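Local coordinates for protein Exo-1,5-alpha-L-arabinofuranobiosidase (Gibberella zeae, PDB 2YDT) that probably hydrolyses alpha-L-arabinofuranosidic linkages, acting as an exo-enzyme that releases arabinobiose from the ends of alpha-1,5-linked arabinan chains, at residues A[316-328]-A[336-348]. Residues are numbered along the deposited sequence; the frame is centred on the assembly and turned at random.
With MN (manganese (II) ion), chain M.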
# COMPACT_ATOMS: atom_id res chain seq x y z
N ASP A 316 15.08 -13.57 -6.31
CA ASP A 316 15.71 -12.96 -5.15
C ASP A 316 16.09 -11.53 -5.42
O ASP A 316 16.44 -11.16 -6.55
CB ASP A 316 17.00 -13.73 -4.76
CG ASP A 316 16.73 -15.07 -4.23
OD1 ASP A 316 15.83 -15.23 -3.37
OD2 ASP A 316 17.43 -16.03 -4.64
N VAL A 317 16.02 -10.72 -4.36
CA VAL A 317 16.46 -9.34 -4.40
C VAL A 317 17.19 -9.03 -3.09
O VAL A 317 17.03 -9.78 -2.13
CB VAL A 317 15.24 -8.35 -4.56
CG1 VAL A 317 14.55 -8.52 -5.95
CG2 VAL A 317 14.27 -8.51 -3.40
N PRO A 318 17.96 -7.94 -3.04
CA PRO A 318 18.72 -7.70 -1.81
C PRO A 318 17.98 -7.05 -0.65
O PRO A 318 18.53 -6.96 0.45
CB PRO A 318 19.84 -6.78 -2.26
CG PRO A 318 19.41 -6.19 -3.52
CD PRO A 318 18.40 -7.07 -4.14
N GLN A 319 16.78 -6.56 -0.91
CA GLN A 319 16.01 -5.87 0.13
C GLN A 319 15.35 -6.91 1.03
O GLN A 319 14.78 -7.89 0.56
CB GLN A 319 14.97 -4.98 -0.54
CG GLN A 319 14.14 -4.15 0.45
CD GLN A 319 14.92 -3.02 1.08
OE1 GLN A 319 16.02 -2.60 0.61
NE2 GLN A 319 14.37 -2.50 2.16
N PRO A 320 15.44 -6.73 2.38
CA PRO A 320 14.88 -7.72 3.27
C PRO A 320 13.34 -7.80 3.30
O PRO A 320 12.64 -6.90 2.83
CB PRO A 320 15.42 -7.28 4.63
CG PRO A 320 15.66 -5.87 4.52
CD PRO A 320 16.12 -5.65 3.10
N THR A 321 12.85 -8.89 3.88
CA THR A 321 11.43 -9.08 4.14
C THR A 321 10.92 -8.00 5.09
O THR A 321 11.57 -7.66 6.10
CB THR A 321 11.19 -10.43 4.76
OG1 THR A 321 11.63 -11.43 3.81
CG2 THR A 321 9.72 -10.63 5.12
N ALA A 322 9.75 -7.44 4.75
CA ALA A 322 9.11 -6.45 5.60
C ALA A 322 7.59 -6.53 5.44
O ALA A 322 7.07 -6.84 4.36
CB ALA A 322 9.61 -5.04 5.30
N TYR A 323 6.87 -6.19 6.51
CA TYR A 323 5.43 -6.01 6.45
C TYR A 323 5.06 -4.94 5.46
O TYR A 323 5.62 -3.83 5.47
CB TYR A 323 4.91 -5.65 7.84
CG TYR A 323 3.41 -5.50 7.94
CD1 TYR A 323 2.56 -6.60 7.85
CD2 TYR A 323 2.83 -4.24 8.19
CE1 TYR A 323 1.17 -6.46 7.98
CE2 TYR A 323 1.45 -4.10 8.32
CZ TYR A 323 0.63 -5.22 8.22
OH TYR A 323 -0.71 -5.09 8.39
N THR A 324 4.13 -5.30 4.57
CA THR A 324 3.65 -4.43 3.49
C THR A 324 4.81 -3.71 2.76
O THR A 324 4.74 -2.54 2.38
CB THR A 324 2.48 -3.48 3.93
OG1 THR A 324 1.84 -2.94 2.77
CG2 THR A 324 2.96 -2.31 4.85
N ARG A 325 5.87 -4.46 2.47
CA ARG A 325 6.97 -3.96 1.67
C ARG A 325 6.40 -3.46 0.35
O ARG A 325 5.57 -4.16 -0.27
CB ARG A 325 8.02 -5.08 1.51
CG ARG A 325 9.38 -4.59 1.02
CD ARG A 325 10.38 -5.74 0.82
NE ARG A 325 9.90 -6.66 -0.21
CZ ARG A 325 10.61 -7.65 -0.71
NH1 ARG A 325 11.86 -7.83 -0.31
NH2 ARG A 325 10.06 -8.49 -1.60
N SER A 326 6.82 -2.27 -0.07
CA SER A 326 6.22 -1.60 -1.21
C SER A 326 7.15 -1.49 -2.37
O SER A 326 8.38 -1.74 -2.26
CB SER A 326 5.69 -0.21 -0.81
OG SER A 326 6.67 0.56 -0.19
N LEU A 327 6.58 -1.13 -3.52
CA LEU A 327 7.30 -1.10 -4.80
C LEU A 327 7.02 0.17 -5.57
O LEU A 327 5.95 0.79 -5.45
CB LEU A 327 6.87 -2.29 -5.66
CG LEU A 327 7.00 -3.70 -5.11
CD1 LEU A 327 6.25 -4.76 -6.03
CD2 LEU A 327 8.47 -4.08 -4.94
N LEU A 328 8.00 0.58 -6.38
CA LEU A 328 7.88 1.75 -7.21
C LEU A 328 8.63 1.49 -8.52
O LEU A 328 9.76 0.99 -8.51
CB LEU A 328 8.47 2.95 -6.47
CG LEU A 328 8.44 4.25 -7.22
CD1 LEU A 328 8.23 5.43 -6.26
CD2 LEU A 328 9.74 4.39 -8.07
N LEU A 336 14.07 -0.11 -13.89
CA LEU A 336 14.43 0.16 -12.49
C LEU A 336 13.22 -0.08 -11.57
O LEU A 336 12.09 0.38 -11.87
CB LEU A 336 14.92 1.59 -12.31
CG LEU A 336 16.29 1.93 -12.93
CD1 LEU A 336 16.59 3.46 -12.74
CD2 LEU A 336 17.36 1.03 -12.36
N LEU A 337 13.47 -0.75 -10.46
CA LEU A 337 12.43 -1.05 -9.48
C LEU A 337 12.94 -0.71 -8.08
O LEU A 337 13.95 -1.25 -7.64
CB LEU A 337 12.05 -2.52 -9.55
CG LEU A 337 11.00 -3.03 -8.53
CD1 LEU A 337 9.56 -2.59 -8.93
CD2 LEU A 337 11.07 -4.54 -8.40
N MET A 338 12.21 0.17 -7.37
CA MET A 338 12.53 0.42 -5.95
C MET A 338 11.69 -0.50 -5.08
O MET A 338 10.48 -0.71 -5.36
CB MET A 338 12.26 1.89 -5.58
CG MET A 338 12.33 2.17 -4.10
SD MET A 338 12.11 3.96 -3.73
CE MET A 338 13.74 4.37 -3.92
N ILE A 339 12.32 -1.06 -4.05
CA ILE A 339 11.70 -1.93 -3.08
C ILE A 339 11.97 -1.29 -1.71
O ILE A 339 13.14 -1.05 -1.35
CB ILE A 339 12.28 -3.37 -3.11
CG1 ILE A 339 12.36 -3.86 -4.56
CG2 ILE A 339 11.46 -4.29 -2.19
CD1 ILE A 339 13.12 -5.17 -4.75
N MET A 340 10.90 -0.93 -0.96
CA MET A 340 11.01 -0.08 0.23
C MET A 340 10.28 -0.76 1.37
O MET A 340 9.17 -1.28 1.21
CB MET A 340 10.36 1.28 -0.01
CG MET A 340 10.57 2.32 1.10
SD MET A 340 9.44 3.71 0.81
CE MET A 340 9.97 4.82 2.10
N GLY A 341 10.91 -0.79 2.55
CA GLY A 341 10.30 -1.38 3.72
C GLY A 341 10.61 -0.68 5.00
O GLY A 341 11.56 0.13 5.08
N ALA A 342 9.76 -0.96 6.00
CA ALA A 342 9.95 -0.39 7.34
C ALA A 342 9.87 -1.46 8.41
O ALA A 342 9.44 -1.22 9.53
CB ALA A 342 9.01 0.80 7.60
N GLY A 343 10.34 -2.66 8.09
CA GLY A 343 10.50 -3.66 9.10
C GLY A 343 9.26 -4.50 9.35
O GLY A 343 8.33 -4.55 8.51
N ILE A 344 9.27 -5.18 10.48
CA ILE A 344 8.30 -6.20 10.79
C ILE A 344 7.27 -5.77 11.83
O ILE A 344 7.47 -4.83 12.59
CB ILE A 344 8.97 -7.51 11.29
CG1 ILE A 344 9.66 -7.29 12.65
CG2 ILE A 344 10.02 -7.99 10.28
CD1 ILE A 344 10.23 -8.61 13.24
N LEU A 345 6.14 -6.48 11.84
CA LEU A 345 5.11 -6.28 12.83
C LEU A 345 5.65 -6.40 14.25
O LEU A 345 6.63 -7.15 14.47
CB LEU A 345 4.00 -7.32 12.65
CG LEU A 345 3.11 -7.08 11.43
CD1 LEU A 345 2.35 -8.41 11.11
CD2 LEU A 345 2.14 -5.95 11.71
N PRO A 346 5.05 -5.66 15.20
CA PRO A 346 5.53 -5.84 16.59
C PRO A 346 5.24 -7.27 17.09
O PRO A 346 4.23 -7.89 16.69
CB PRO A 346 4.74 -4.77 17.37
CG PRO A 346 3.51 -4.60 16.57
CD PRO A 346 3.90 -4.75 15.16
N PRO A 347 6.11 -7.79 17.98
CA PRO A 347 7.26 -7.12 18.59
C PRO A 347 8.48 -7.12 17.69
O PRO A 347 8.88 -8.16 17.18
CB PRO A 347 7.52 -7.96 19.87
CG PRO A 347 6.99 -9.29 19.56
CD PRO A 347 5.93 -9.16 18.50
N ALA A 348 9.04 -5.92 17.46
CA ALA A 348 10.15 -5.76 16.54
C ALA A 348 11.52 -5.63 17.19
O ALA A 348 12.54 -5.52 16.50
CB ALA A 348 9.87 -4.57 15.55
MN MN M . 15.12 -16.97 -2.28
O HOH W 1 7.01 -2.41 7.28
O HOH W 2 14.47 -17.83 -3.60
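Leu345 lies over one face of the Tyr323 ring, its CD2 3.7 Å from the ring centroid and only 3° off the normal, a CH-pi contact between two residues of the ligand pockets. With CG anti to the backbone N (chi1 -178°), the tyrosine carries its ring toward Leu345, and its hydroxyl makes a weak hydrogen bond to the iminosugar inhibitor; Leu345 itself touches the bound arabinofuranose. Beside the pair the two loops are joined by Tyr323 N donating to Gly343 O at 3.0 Å, and a water lies near Tyr323 O, Gly343 O and Ala342 N. Gly343, with positive phi, takes a backbone shape that would jam a side chain against the preceding carbonyl. Gly341 suits its place for a different reason: a CB there would crowd Ala322 CB. Adjoining these loops, strands 326-330 and 336-341 form an antiparallel hairpin in one of the six four-stranded sheets of a sialidase-like beta-propeller. Ser326 and Met340 exchange two nearly straight backbone bonds; Leu328 and Met338 also exchange two, the one from Leu328 N more bent. Between these pairs, Leu327 and Ile339 lie side by side on one face of the sheet, where their branched chains pack, Leu327 CD2 3.9 Å from Ile339 CG1. Ile339 CD1 meets Val317 CG2 tip to tip, while its CG2 sits 3.4 Å above the Arg325 guanidinium plane, toward the rim. The buried arginine's NH1 donates to Ser298 O and its NE to Ser293 OG. Gln319, bent at chi2 (72°), slides past Ile339 so that its amide reaches Ser357 and Ser355 on the next strand. Farther out, Asp316 OD1 binds manganese at 2.2 Å together with Glu299.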